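Local coordinates for protein probable arabinosyltransferase C (Mycobacterium tuberculosis, PDB 3PTY) that polymerises arabinose into cell-wall arabinan as a membrane arabinosyltransferase, and is seen here as its C-terminal, lectin-like carbohydrate-binding domain, at residues Val178-Ala183 / Met197-Val202; Ala45-Pro50 / Pro244-Arg249. All blocks are in the same frame, centred on the assembly; numbering follows the deposited sequence.

In the fold
Both contacts belong to the part of the C-terminal domain built round the large antiparallel sheet. Contact 1 lies within that sheet, between strands 178-183 and 195-202. Contact 2 joins two loops, one after strand 37-40 of the second, mixed sheet and one after strand 240-242 of the antiparallel sheet. Contact 1 falls within the chain that runs between the two segments of contact 2. Their centres are about 15 Å apart and their nearest atoms about 5 Å apart, with no touch. L165 of strand 164-171 meets side chains of both. The V178 side chain is about 11 Å from the bound calcium. The arabinofuranoside pocket is formed by other residues, among them N22 and D333.

Contact 1: Val178-Ala183 / Met197-Val202; sequences VRLQWA and MEFADV
L180 and M197 form an antiparallel hydrogen-bonded pair: L180 N donates a hydrogen bond to M197 O at 2.9 Å, and M197 N donates one to L180 O. A water lies between V178 O and F199 N, but its approach to V178 O is too short for the bridge to be certain. R179 and E198 stand on one side of the sheet. R179 NH1 reaches E198 OE2 at 3.2 Å, a salt bridge with the guanidinium and carboxylate planes 73° apart. The arginine chain bends at chi3 (62°), which folds its end back over the partner strand. One guanidinium face then lies over M197 C and E198 N. S196 OG holds R179 NH2, and S175 OG holds E198 OE1.

The two strands are neighbours in the antiparallel sheet of this beta-sandwich domain, and strands 224-231 and 209-214 continue it beyond them.

L180 and M197 lie side by side on the other side of the sheet, pointing the same way. M197 also crosses W182 at about a right angle. Its CB is 3.9 Å from W182 CZ3, and its sulfur sits at the edge of the six-membered ring, 5.3 Å from the centroid, a Met-aromatic contact. The F199 ring runs alongside the first strand from V178 to L180. Its CZ meets L180 CB at 3.9 Å, and its CD1 meets V178 CG1 at 4.0 Å. V178 O lies at the ring edge, in its plane. L165 and V167 of strand 164-171 also pack on F199.

Contact 2: Ala45-Pro50 / Pro244-Arg249; sequences AGMLAP and PPRIPR
L48 lies across P245 at about a right angle and meets I247 obliquely, using a different methyl for each. Its CD1 is 4.2 Å from P245 CG, against the proline ring. Its CD2 is 4.1 Å from I247 CG1. Y151 and L165 add to this apolar cluster.

M47 lies obliquely to R246. Its side chain sets out away from the other loop, but the chain bends at chi2 (-71°) and brings the sulfur back. SD comes to 3.6 Å from P244 O and also touches P244 CB. The methyl CE reaches the aliphatic CD of R246. The arginine chain is extended from CG to NE, and its charged end leads away from segment 45-50. There E40 makes a salt bridge with NE, while T168 and N210 bind NH1 and NH2. Several partners thus fix the buried guanidinium.

At the other end R249 runs past A45, with its CD 4.0 Å from A45 CB. Its guanidinium lies beyond and pairs with D160.

Two backbone bonds fasten the loops between these side chains. L48 N donates to P245 O at 3.1 Å, nearly straight at 175°. I247 N donates to G46 O at 3.0 Å, from above the carbonyl plane. A water donates to both L48 O and P245 O, giving the latter a second donor. G46 CA makes a CA-H...O contact with I247 O at 3.4 Å.

The arrangement is a single beta bridge, M47 with R246, between two irregular loops. It ties the chain after strand 37-40 of the mixed sheet to the proline-rich connection from strand 240-242 to strand 251-252, where the chain passes from one sheet to the other.

Contact 1: Val178-Ala183 / Met197-Val202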
loop_
_atom_site.group_PDB
_atom_site.type_symbol
_atom_site.label_atom_id
_atom_site.label_comp_id
_atom_site.label_asym_id
_atom_site.label_seq_id
_atom_site.Cartn_x
_atom_site.Cartn_y
_atom_site.Cartn_z
ATOM N N VAL A 178 3.249 2.705 29.978
ATOM C CA VAL A 178 4.565 2.082 29.852
ATOM C C VAL A 178 5.640 3.150 29.971
ATOM O O VAL A 178 5.671 4.107 29.197
ATOM C CB VAL A 178 4.729 1.328 28.510
ATOM C CG1 VAL A 178 6.132 0.722 28.405
ATOM C CG2 VAL A 178 3.673 0.239 28.371
ATOM N N ARG A 179 6.509 3.002 30.958
ATOM C CA ARG A 179 7.519 4.018 31.198
ATOM C C ARG A 179 8.889 3.402 31.360
ATOM O O ARG A 179 9.020 2.233 31.717
ATOM C CB ARG A 179 7.161 4.851 32.439
ATOM C CG ARG A 179 5.810 5.559 32.320
ATOM C CD ARG A 179 5.552 6.502 33.493
ATOM N NE ARG A 179 6.552 7.557 33.523
ATOM C CZ ARG A 179 6.366 8.795 33.075
ATOM N NH1 ARG A 179 5.195 9.172 32.576
ATOM N NH2 ARG A 179 7.361 9.664 33.139
ATOM N N LEU A 180 9.903 4.205 31.077
ATOM C CA LEU A 180 11.282 3.831 31.310
ATOM C C LEU A 180 11.769 4.643 32.499
ATOM O O LEU A 180 11.727 5.871 32.468
ATOM C CB LEU A 180 12.124 4.191 30.083
ATOM C CG LEU A 180 13.630 3.931 30.158
ATOM C CD1 LEU A 180 13.943 2.474 29.863
ATOM C CD2 LEU A 180 14.360 4.840 29.184
ATOM N N GLN A 181 12.222 3.965 33.547
ATOM C CA GLN A 181 12.809 4.650 34.692
ATOM C C GLN A 181 14.325 4.549 34.613
ATOM O O GLN A 181 14.856 3.555 34.122
ATOM C CB GLN A 181 12.312 4.030 36.000
ATOM C CG GLN A 181 10.809 4.125 36.207
ATOM C CD GLN A 181 10.377 3.616 37.569
ATOM O OE1 GLN A 181 11.126 2.915 38.243
ATOM N NE2 GLN A 181 9.160 3.965 37.980
ATOM N N TRP A 182 15.018 5.581 35.085
ATOM C CA TRP A 182 16.473 5.560 35.143
ATOM C C TRP A 182 16.972 5.782 36.564
ATOM O O TRP A 182 16.223 6.233 37.442
ATOM C CB TRP A 182 17.081 6.606 34.202
ATOM C CG TRP A 182 16.622 8.016 34.474
ATOM C CD1 TRP A 182 16.983 8.813 35.531
ATOM C CD2 TRP A 182 15.740 8.800 33.663
ATOM N NE1 TRP A 182 16.365 10.038 35.426
ATOM C CE2 TRP A 182 15.599 10.055 34.287
ATOM C CE3 TRP A 182 15.052 8.560 32.465
ATOM C CZ2 TRP A 182 14.798 11.070 33.755
ATOM C CZ3 TRP A 182 14.252 9.573 31.938
ATOM C CH2 TRP A 182 14.133 10.808 32.587
ATOM N N ALA A 183 18.248 5.488 36.781
ATOM C CA ALA A 183 18.835 5.581 38.111
ATOM C C ALA A 183 20.353 5.570 38.048
ATOM O O ALA A 183 20.941 5.044 37.096
ATOM C CB ALA A 183 18.341 4.421 38.987
ATOM N N MET A 197 10.524 8.400 31.864
ATOM C CA MET A 197 9.953 9.000 30.668
ATOM C C MET A 197 8.996 8.026 30.001
ATOM O O MET A 197 8.963 6.836 30.331
ATOM C CB MET A 197 11.058 9.394 29.684
ATOM C CG MET A 197 11.871 8.211 29.145
ATOM S SD MET A 197 13.257 8.764 28.140
ATOM C CE MET A 197 12.388 9.748 26.923
ATOM N N GLU A 198 8.205 8.547 29.076
ATOM C CA GLU A 198 7.316 7.727 28.268
ATOM C C GLU A 198 7.986 7.412 26.942
ATOM O O GLU A 198 9.021 7.997 26.614
ATOM C CB GLU A 198 6.008 8.478 28.029
ATOM C CG GLU A 198 5.154 8.549 29.273
ATOM C CD GLU A 198 3.926 9.408 29.081
ATOM O OE1 GLU A 198 3.704 9.889 27.950
ATOM O OE2 GLU A 198 3.185 9.598 30.065
ATOM N N PHE A 199 7.398 6.484 26.191
ATOM C CA PHE A 199 7.891 6.120 24.871
ATOM C C PHE A 199 6.982 6.731 23.821
ATOM O O PHE A 199 5.793 6.937 24.070
ATOM C CB PHE A 199 7.840 4.598 24.671
ATOM C CG PHE A 199 8.875 3.830 25.445
ATOM C CD1 PHE A 199 8.612 3.399 26.737
ATOM C CD2 PHE A 199 10.095 3.515 24.871
ATOM C CE1 PHE A 199 9.554 2.681 27.451
ATOM C CE2 PHE A 199 11.042 2.792 25.572
ATOM C CZ PHE A 199 10.770 2.372 26.867
ATOM N N ALA A 200 7.532 6.990 22.641
ATOM C CA ALA A 200 6.708 7.267 21.470
ATOM C C ALA A 200 6.262 5.930 20.898
ATOM O O ALA A 200 7.084 5.073 20.583
ATOM C CB ALA A 200 7.490 8.047 20.432
ATOM N N ASP A 201 4.955 5.755 20.772
ATOM C CA ASP A 201 4.388 4.504 20.298
ATOM C C ASP A 201 4.183 4.649 18.791
ATOM O O ASP A 201 3.267 5.336 18.353
ATOM C CB ASP A 201 3.062 4.240 21.023
ATOM C CG ASP A 201 2.437 2.908 20.648
ATOM O OD1 ASP A 201 2.911 2.272 19.688
ATOM O OD2 ASP A 201 1.475 2.487 21.327
ATOM N N VAL A 202 5.059 4.033 18.004
ATOM C CA VAL A 202 5.044 4.217 16.548
ATOM C C VAL A 202 4.653 2.912 15.859
ATOM O O VAL A 202 5.314 1.893 16.036
ATOM C CB VAL A 202 6.424 4.684 16.021
ATOM C CG1 VAL A 202 6.388 4.890 14.510
ATOM C CG2 VAL A 202 6.863 5.971 16.720
HETATM O O HOH W 1 4.972 5.074 26.946
#

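Contact 2: Ala45-Pro50 / Pro244-Arg249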
loop_
_atom_site.group_PDB
_atom_site.type_symbol
_atom_site.label_atom_id
_atom_site.label_comp_id
_atom_site.label_asym_id
_atom_site.label_seq_id
_atom_site.Cartn_x
_atom_site.Cartn_y
_atom_site.Cartn_z
ATOM N N ALA A 45 21.682 -7.643 19.043
ATOM C CA ALA A 45 23.002 -7.056 19.242
ATOM C C ALA A 45 22.933 -5.777 20.077
ATOM O O ALA A 45 23.916 -5.394 20.703
ATOM C CB ALA A 45 23.676 -6.780 17.894
ATOM N N GLY A 46 21.775 -5.118 20.099
ATOM C CA GLY A 46 21.653 -3.858 20.823
ATOM C C GLY A 46 21.087 -3.967 22.234
ATOM O O GLY A 46 21.042 -2.979 22.974
ATOM N N MET A 47 20.646 -5.164 22.609
ATOM C CA MET A 47 20.035 -5.382 23.921
ATOM C C MET A 47 20.956 -4.919 25.055
ATOM O O MET A 47 22.156 -5.188 25.041
ATOM C CB MET A 47 19.697 -6.865 24.109
ATOM C CG MET A 47 18.547 -7.371 23.245
ATOM S SD MET A 47 16.962 -6.714 23.800
ATOM C CE MET A 47 15.885 -7.264 22.471
ATOM N N LEU A 48 20.398 -4.213 26.031
ATOM C CA LEU A 48 21.174 -3.818 27.202
ATOM C C LEU A 48 21.430 -5.047 28.057
ATOM O O LEU A 48 20.562 -5.906 28.181
ATOM C CB LEU A 48 20.416 -2.786 28.039
ATOM C CG LEU A 48 20.026 -1.478 27.354
ATOM C CD1 LEU A 48 19.425 -0.527 28.390
ATOM C CD2 LEU A 48 21.235 -0.847 26.677
ATOM N N ALA A 49 22.616 -5.128 28.650
ATOM C CA ALA A 49 22.915 -6.193 29.605
ATOM C C ALA A 49 22.173 -5.929 30.911
ATOM O O ALA A 49 22.114 -4.792 31.374
ATOM C CB ALA A 49 24.423 -6.274 29.859
ATOM N N PRO A 50 21.592 -6.975 31.508
ATOM C CA PRO A 50 21.000 -6.795 32.837
ATOM C C PRO A 50 22.104 -6.449 33.827
ATOM O O PRO A 50 23.229 -6.914 33.656
ATOM C CB PRO A 50 20.437 -8.184 33.170
ATOM C CG PRO A 50 20.335 -8.891 31.863
ATOM C CD PRO A 50 21.437 -8.351 31.007
ATOM N N PRO A 244 12.768 -6.886 26.335
ATOM C CA PRO A 244 13.730 -6.025 27.044
ATOM C C PRO A 244 14.224 -4.826 26.245
ATOM O O PRO A 244 14.105 -4.808 25.019
ATOM C CB PRO A 244 14.896 -6.979 27.354
ATOM C CG PRO A 244 14.252 -8.335 27.425
ATOM C CD PRO A 244 13.222 -8.286 26.293
ATOM N N PRO A 245 14.790 -3.828 26.943
ATOM C CA PRO A 245 15.233 -2.586 26.299
ATOM C C PRO A 245 16.520 -2.764 25.505
ATOM O O PRO A 245 17.382 -3.575 25.857
ATOM C CB PRO A 245 15.483 -1.644 27.480
ATOM C CG PRO A 245 15.789 -2.561 28.647
ATOM C CD PRO A 245 14.991 -3.820 28.404
ATOM N N ARG A 246 16.647 -1.992 24.435
ATOM C CA ARG A 246 17.855 -2.024 23.629
ATOM C C ARG A 246 18.168 -0.660 23.041
ATOM O O ARG A 246 17.313 0.233 23.002
ATOM C CB ARG A 246 17.707 -3.049 22.501
ATOM C CG ARG A 246 16.694 -2.656 21.427
ATOM C CD ARG A 246 16.488 -3.811 20.454
ATOM N NE ARG A 246 15.811 -3.429 19.215
ATOM C CZ ARG A 246 14.508 -3.572 19.000
ATOM N NH1 ARG A 246 13.725 -4.064 19.954
ATOM N NH2 ARG A 246 13.980 -3.218 17.829
ATOM N N ILE A 247 19.405 -0.505 22.585
ATOM C CA ILE A 247 19.810 0.661 21.804
ATOM C C ILE A 247 20.234 0.152 20.433
ATOM O O ILE A 247 21.264 -0.500 20.300
ATOM C CB ILE A 247 20.972 1.417 22.474
ATOM C CG1 ILE A 247 20.523 1.979 23.833
ATOM C CG2 ILE A 247 21.464 2.559 21.576
ATOM C CD1 ILE A 247 21.652 2.664 24.612
ATOM N N PRO A 248 19.427 0.434 19.406
ATOM C CA PRO A 248 19.616 -0.235 18.109
ATOM C C PRO A 248 20.970 0.022 17.467
ATOM O O PRO A 248 21.438 1.158 17.452
ATOM C CB PRO A 248 18.513 0.375 17.237
ATOM C CG PRO A 248 17.440 0.777 18.223
ATOM C CD PRO A 248 18.231 1.293 19.416
ATOM N N ARG A 249 21.589 -1.031 16.940
ATOM C CA ARG A 249 22.735 -0.862 16.057
ATOM C C ARG A 249 22.196 -0.835 14.630
ATOM O O ARG A 249 21.452 -1.725 14.236
ATOM C CB ARG A 249 23.735 -1.998 16.273
ATOM C CG ARG A 249 24.204 -2.083 17.735
ATOM C CD ARG A 249 25.262 -3.150 17.950
ATOM N NE ARG A 249 26.510 -2.821 17.271
ATOM C CZ ARG A 249 27.583 -3.605 17.258
ATOM N NH1 ARG A 249 27.563 -4.771 17.891
ATOM N NH2 ARG A 249 28.677 -3.223 16.612
HETATM O O HOH W 2 17.918 -6.037 27.260
#